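Local structure of probable nitrite reductase [nad(p)h] small subunit NIRD (4AIV) at residues D6-T11 with Q112-A117; S33-F38 with V45-N50. The protein is the small, Rieske-like subunit of a probable NADH-dependent nitrite reductase, which makes ammonium from nitrite, and is probably required for that enzyme's activity. All coordinates share one frame; numbering follows the deposited sequence.

Contact 1: residues D6-T11 with Q112-A117; sequences DIQVWT and QVARVA
With CG of W10 beside its own backbone N and opposite the carbonyl carbon (chi1 -65°), the indole lies against A114 on the neighbouring strand. The methyl CB of A114 sits over one ring face, 3.4 Å from the centroid of the six-membered ring and 10° off its normal, a CH-pi contact. Alanine suits this place because W10 and A114 form a non-hydrogen-bonded pair, in which the two CA atoms come within 4.2 Å and the short methyl lets the indole lie close over the neighbouring strand. Toward the rim of the opposite face, Q112 OE1 stands 4.0 Å above the ring plane; it is hydrogen-bonded to R104, which also makes a cation-pi contact with W10, while Q112 NE2 is hydrogen-bonded to T12 OG1. Q112 CB meets CE3 of the indole at 3.6 Å. These residues join strand 7-15, at one edge of the six-stranded antiparallel sheet in the Rieske-like domain, to its neighbour 110-117, so that the beginning and end of the chain lie side by side. Six backbone bonds hold the ladder, two each for I7 with A117, V9 with R115 and T11 with V113; the V9 N to R115 O bond is nearly straight, with a length of 2.9 Å. On the face opposite W10, R115 leaves its strand with CG between the backbone N and the carbonyl carbon (chi1 64°) and then runs extended, which carries the guanidinium past V9 to a salt bridge with D30. V9 CB is 4.1 Å from R115 CG, and the branched valine flanks the aliphatic part of the arginine. Nearer the chain ends, I7 CG1 rests on A117 CB at 3.9 Å, while D6 OD1 approaches V116 CG1 at 3.5 Å on an exposed margin.

Contact 2: residues S33-F38 with V45-N50; sequences SQVALF and VHAVGN
V35 and A47 meet in the tightly packed interior part of this contact, where V35 CG1 lies 3.6 Å from A47 CB. L37 shares that face: CD1 reaches across to A47 CB and to V45 CB, at 4.2 Å in each case, because CG stands anti to the backbone N (chi1 176°). Small A47 leaves room for the two branched chains, and further apolar cover comes from I111 and V113 of strand 110-117. The two strands, 34-39 and 45-49, form an antiparallel beta hairpin within the Rieske-like domain's larger sheet, between strands 100-105 and 25-28. Paired backbone bonds join A36 with V48 and F38 with H46; A36 N to V48 O is short at 2.6 Å. On the other face, F38 presents its ring edge to V48 CG2 (4.3 Å from CE1), and A36 provides a methyl small enough to lie 3.5 Å from N50 OD1. That buried amide oxygen accepts a hydrogen bond from S61 N. The looser end is at Q34, an exposed residue whose chain is extended beyond CG and crosses that of N50 obliquely. Its CB passes N50 CB at 3.9 Å, and the two side-chain amides, 55° apart in plane, make no hydrogen bond to each other. The hydrogen bond of this pair is made by the backbone, N50 N to Q34 O at 3.1 Å, with the donor above the carbonyl plane.

How the contacts relate
Contact 2 is nested along the chain inside the loop closed by contact 1: residues 6-11 come first, then 33-38 and 45-50, and finally 112-117. Both belong to one six-stranded antiparallel sheet, and their centres are about 13 Å apart. Strand 100-105 lies between 110-117 and 45-49 in the sheet order, yet the two contacts touch through side chains: V113 CG1 packs on A47 CB at 3.7 Å, and V113 CG2 on L37 CD1 at 4.0 Å. Contact 2 lies near the centre of the chain, whereas contact 1 is at the surface. Contact 1 pairs the first and last strands of the chain, and V113 carries that pairing onto the apolar face of the hairpin in contact 2.

Contact 1: residues D6-T11 with Q112-A117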
loop_
_atom_site.group_PDB
_atom_site.type_symbol
_atom_site.label_atom_id
_atom_site.label_comp_id
_atom_site.label_asym_id
_atom_site.label_seq_id
_atom_site.Cartn_x
_atom_site.Cartn_y
_atom_site.Cartn_z
ATOM N N ASP A 6 -15.819 6.232 -13.640
ATOM C CA ASP A 6 -14.486 6.187 -13.032
ATOM C C ASP A 6 -13.394 6.355 -14.085
ATOM O O ASP A 6 -13.505 5.823 -15.191
ATOM C CB ASP A 6 -14.248 4.839 -12.324
ATOM C CG ASP A 6 -14.925 4.745 -10.964
ATOM O OD1 ASP A 6 -15.363 5.789 -10.425
ATOM O OD2 ASP A 6 -15.002 3.616 -10.424
ATOM N N ILE A 7 -12.338 7.088 -13.744
ATOM C CA ILE A 7 -11.099 7.021 -14.515
ATOM C C ILE A 7 -9.913 6.753 -13.594
ATOM O O ILE A 7 -9.855 7.256 -12.474
ATOM C CB ILE A 7 -10.845 8.293 -15.344
ATOM C CG1 ILE A 7 -10.862 9.521 -14.439
ATOM C CG2 ILE A 7 -11.883 8.426 -16.456
ATOM C CD1 ILE A 7 -9.826 10.526 -14.803
ATOM N N GLN A 8 -8.968 5.950 -14.052
ATOM C CA GLN A 8 -7.779 5.717 -13.248
ATOM C C GLN A 8 -6.666 6.681 -13.646
ATOM O O GLN A 8 -6.269 6.747 -14.813
ATOM C CB GLN A 8 -7.332 4.264 -13.353
ATOM C CG GLN A 8 -8.335 3.308 -12.738
ATOM C CD GLN A 8 -7.957 1.859 -12.935
ATOM O OE1 GLN A 8 -7.562 1.454 -14.029
ATOM N NE2 GLN A 8 -8.069 1.067 -11.872
ATOM N N VAL A 9 -6.182 7.446 -12.676
ATOM C CA VAL A 9 -5.084 8.366 -12.934
ATOM C C VAL A 9 -3.811 7.772 -12.369
ATOM O O VAL A 9 -3.632 7.712 -11.145
ATOM C CB VAL A 9 -5.343 9.742 -12.330
ATOM C CG1 VAL A 9 -4.156 10.671 -12.624
ATOM C CG2 VAL A 9 -6.641 10.316 -12.884
ATOM N N TRP A 10 -2.937 7.317 -13.268
ATOM C CA TRP A 10 -1.760 6.546 -12.877
ATOM C C TRP A 10 -0.565 7.430 -12.562
ATOM O O TRP A 10 -0.245 8.364 -13.302
ATOM C CB TRP A 10 -1.384 5.521 -13.967
ATOM C CG TRP A 10 -2.442 4.459 -14.158
ATOM C CD1 TRP A 10 -3.431 4.445 -15.099
ATOM C CD2 TRP A 10 -2.613 3.277 -13.362
ATOM N NE1 TRP A 10 -4.202 3.310 -14.953
ATOM C CE2 TRP A 10 -3.732 2.582 -13.889
ATOM C CE3 TRP A 10 -1.944 2.729 -12.263
ATOM C CZ2 TRP A 10 -4.182 1.370 -13.348
ATOM C CZ3 TRP A 10 -2.393 1.525 -11.724
ATOM C CH2 TRP A 10 -3.499 0.860 -12.273
ATOM N N THR A 11 0.083 7.115 -11.445
ATOM C CA THR A 11 1.371 7.682 -11.095
ATOM C C THR A 11 2.409 6.571 -11.181
ATOM O O THR A 11 2.239 5.503 -10.589
ATOM C CB THR A 11 1.361 8.264 -9.663
ATOM O OG1 THR A 11 0.453 9.371 -9.601
ATOM C CG2 THR A 11 2.753 8.738 -9.255
ATOM N N GLN A 112 3.156 1.101 -11.226
ATOM C CA GLN A 112 2.303 2.279 -11.170
ATOM C C GLN A 112 1.226 2.128 -10.118
ATOM O O GLN A 112 0.822 1.010 -9.781
ATOM C CB GLN A 112 1.624 2.512 -12.509
ATOM C CG GLN A 112 2.572 2.719 -13.658
ATOM C CD GLN A 112 1.840 3.210 -14.874
ATOM O OE1 GLN A 112 1.089 2.461 -15.503
ATOM N NE2 GLN A 112 2.036 4.484 -15.208
ATOM N N VAL A 113 0.755 3.268 -9.625
ATOM C CA VAL A 113 -0.325 3.317 -8.659
ATOM C C VAL A 113 -1.358 4.319 -9.142
ATOM O O VAL A 113 -1.008 5.431 -9.557
ATOM C CB VAL A 113 0.182 3.763 -7.265
ATOM C CG1 VAL A 113 -0.985 3.846 -6.281
ATOM C CG2 VAL A 113 1.261 2.821 -6.754
ATOM N N ALA A 114 -2.628 3.934 -9.092
ATOM C CA ALA A 114 -3.683 4.819 -9.562
ATOM C C ALA A 114 -4.472 5.409 -8.410
ATOM O O ALA A 114 -4.550 4.837 -7.324
ATOM C CB ALA A 114 -4.630 4.070 -10.497
ATOM N N ARG A 115 -5.046 6.577 -8.645
ATOM C CA ARG A 115 -6.149 7.024 -7.817
ATOM C C ARG A 115 -7.336 7.074 -8.756
ATOM O O ARG A 115 -7.182 7.296 -9.962
ATOM C CB ARG A 115 -5.888 8.399 -7.203
ATOM C CG ARG A 115 -5.774 9.497 -8.230
ATOM C CD ARG A 115 -6.085 10.857 -7.651
ATOM N NE ARG A 115 -5.838 11.882 -8.654
ATOM C CZ ARG A 115 -6.768 12.674 -9.180
ATOM N NH1 ARG A 115 -8.031 12.587 -8.783
ATOM N NH2 ARG A 115 -6.421 13.569 -10.098
ATOM N N VAL A 116 -8.522 6.852 -8.212
ATOM C CA VAL A 116 -9.720 6.833 -9.024
ATOM C C VAL A 116 -10.362 8.207 -8.993
ATOM O O VAL A 116 -10.612 8.761 -7.918
ATOM C CB VAL A 116 -10.716 5.757 -8.534
ATOM C CG1 VAL A 116 -12.027 5.854 -9.297
ATOM C CG2 VAL A 116 -10.107 4.374 -8.678
ATOM N N ALA A 117 -10.598 8.773 -10.172
ATOM C CA ALA A 117 -11.267 10.062 -10.274
ATOM C C ALA A 117 -12.558 9.932 -11.080
ATOM O O ALA A 117 -12.808 8.898 -11.709
ATOM C CB ALA A 117 -10.339 11.102 -10.899
#

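Contact 2: residues S33-F38 with V45-N50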
loop_
_atom_site.group_PDB
_atom_site.type_symbol
_atom_site.label_atom_id
_atom_site.label_comp_id
_atom_site.label_asym_id
_atom_site.label_seq_id
_atom_site.Cartn_x
_atom_site.Cartn_y
_atom_site.Cartn_z
ATOM N N SER A 33 -2.231 12.680 -2.743
ATOM C CA SER A 33 -2.456 11.514 -1.881
ATOM C C SER A 33 -1.118 10.841 -1.576
ATOM O O SER A 33 -0.241 10.766 -2.443
ATOM C CB SER A 33 -3.379 10.489 -2.555
ATOM O OG SER A 33 -4.580 11.088 -2.992
ATOM N N GLN A 34 -0.969 10.365 -0.345
ATOM C CA GLN A 34 0.251 9.693 0.078
ATOM C C GLN A 34 -0.062 8.229 0.207
ATOM O O GLN A 34 -1.061 7.849 0.825
ATOM C CB GLN A 34 0.732 10.201 1.437
ATOM C CG GLN A 34 0.819 11.685 1.574
ATOM C CD GLN A 34 1.286 12.045 2.956
ATOM O OE1 GLN A 34 1.875 11.208 3.652
ATOM N NE2 GLN A 34 1.021 13.276 3.377
ATOM N N VAL A 35 0.818 7.409 -0.350
ATOM C CA VAL A 35 0.561 5.990 -0.503
ATOM C C VAL A 35 1.720 5.154 0.050
ATOM O O VAL A 35 2.881 5.526 -0.112
ATOM C CB VAL A 35 0.351 5.700 -2.003
ATOM C CG1 VAL A 35 0.760 4.296 -2.356
ATOM C CG2 VAL A 35 -1.100 5.995 -2.387
ATOM N N ALA A 36 1.405 4.054 0.735
ATOM C CA ALA A 36 2.428 3.084 1.119
ATOM C C ALA A 36 2.408 1.946 0.095
ATOM O O ALA A 36 1.394 1.240 -0.040
ATOM C CB ALA A 36 2.166 2.546 2.526
ATOM N N LEU A 37 3.514 1.782 -0.625
ATOM C CA LEU A 37 3.618 0.779 -1.685
ATOM C C LEU A 37 4.520 -0.380 -1.266
ATOM O O LEU A 37 5.637 -0.162 -0.795
ATOM C CB LEU A 37 4.176 1.421 -2.962
ATOM C CG LEU A 37 4.448 0.487 -4.160
ATOM C CD1 LEU A 37 3.141 -0.086 -4.769
ATOM C CD2 LEU A 37 5.284 1.202 -5.228
ATOM N N PHE A 38 4.035 -1.607 -1.449
ATOM C CA PHE A 38 4.783 -2.810 -1.092
ATOM C C PHE A 38 4.792 -3.817 -2.253
ATOM O O PHE A 38 3.767 -4.041 -2.897
ATOM C CB PHE A 38 4.121 -3.512 0.102
ATOM C CG PHE A 38 3.955 -2.646 1.328
ATOM C CD1 PHE A 38 2.831 -1.839 1.484
ATOM C CD2 PHE A 38 4.910 -2.661 2.338
ATOM C CE1 PHE A 38 2.667 -1.062 2.628
ATOM C CE2 PHE A 38 4.755 -1.878 3.488
ATOM C CZ PHE A 38 3.637 -1.078 3.626
ATOM N N VAL A 45 2.279 -6.197 -6.284
ATOM C CA VAL A 45 2.465 -4.901 -5.645
ATOM C C VAL A 45 1.130 -4.445 -5.082
ATOM O O VAL A 45 0.078 -4.708 -5.669
ATOM C CB VAL A 45 3.060 -3.826 -6.608
ATOM C CG1 VAL A 45 4.473 -4.220 -7.031
ATOM C CG2 VAL A 45 2.162 -3.616 -7.835
ATOM N N HIS A 46 1.171 -3.789 -3.925
ATOM C CA HIS A 46 -0.044 -3.318 -3.269
ATOM C C HIS A 46 0.173 -1.907 -2.741
ATOM O O HIS A 46 1.234 -1.600 -2.181
ATOM C CB HIS A 46 -0.442 -4.260 -2.129
ATOM C CG HIS A 46 -0.766 -5.645 -2.593
ATOM N ND1 HIS A 46 -2.025 -6.029 -2.991
ATOM C CD2 HIS A 46 0.031 -6.729 -2.771
ATOM C CE1 HIS A 46 -2.007 -7.284 -3.379
ATOM N NE2 HIS A 46 -0.764 -7.744 -3.250
ATOM N N ALA A 47 -0.825 -1.052 -2.923
ATOM C CA ALA A 47 -0.729 0.336 -2.467
ATOM C C ALA A 47 -1.881 0.670 -1.535
ATOM O O ALA A 47 -3.064 0.530 -1.907
ATOM C CB ALA A 47 -0.712 1.294 -3.660
ATOM N N VAL A 48 -1.541 1.094 -0.316
ATOM C CA VAL A 48 -2.544 1.506 0.658
ATOM C C VAL A 48 -2.208 2.904 1.194
ATOM O O VAL A 48 -1.109 3.421 0.962
ATOM C CB VAL A 48 -2.690 0.491 1.837
ATOM C CG1 VAL A 48 -3.163 -0.874 1.323
ATOM C CG2 VAL A 48 -1.382 0.357 2.612
ATOM N N GLY A 49 -3.157 3.521 1.885
ATOM C CA GLY A 49 -2.912 4.818 2.502
ATOM C C GLY A 49 -1.647 4.818 3.352
ATOM O O GLY A 49 -1.394 3.874 4.097
ATOM N N ASN A 50 -0.842 5.867 3.234
ATOM C CA ASN A 50 0.402 5.959 4.001
ATOM C C ASN A 50 0.186 6.472 5.430
ATOM O O ASN A 50 1.087 6.398 6.283
ATOM C CB ASN A 50 1.410 6.855 3.272
ATOM C CG ASN A 50 2.830 6.632 3.744
ATOM O OD1 ASN A 50 3.237 5.497 4.034
ATOM N ND2 ASN A 50 3.596 7.715 3.832
#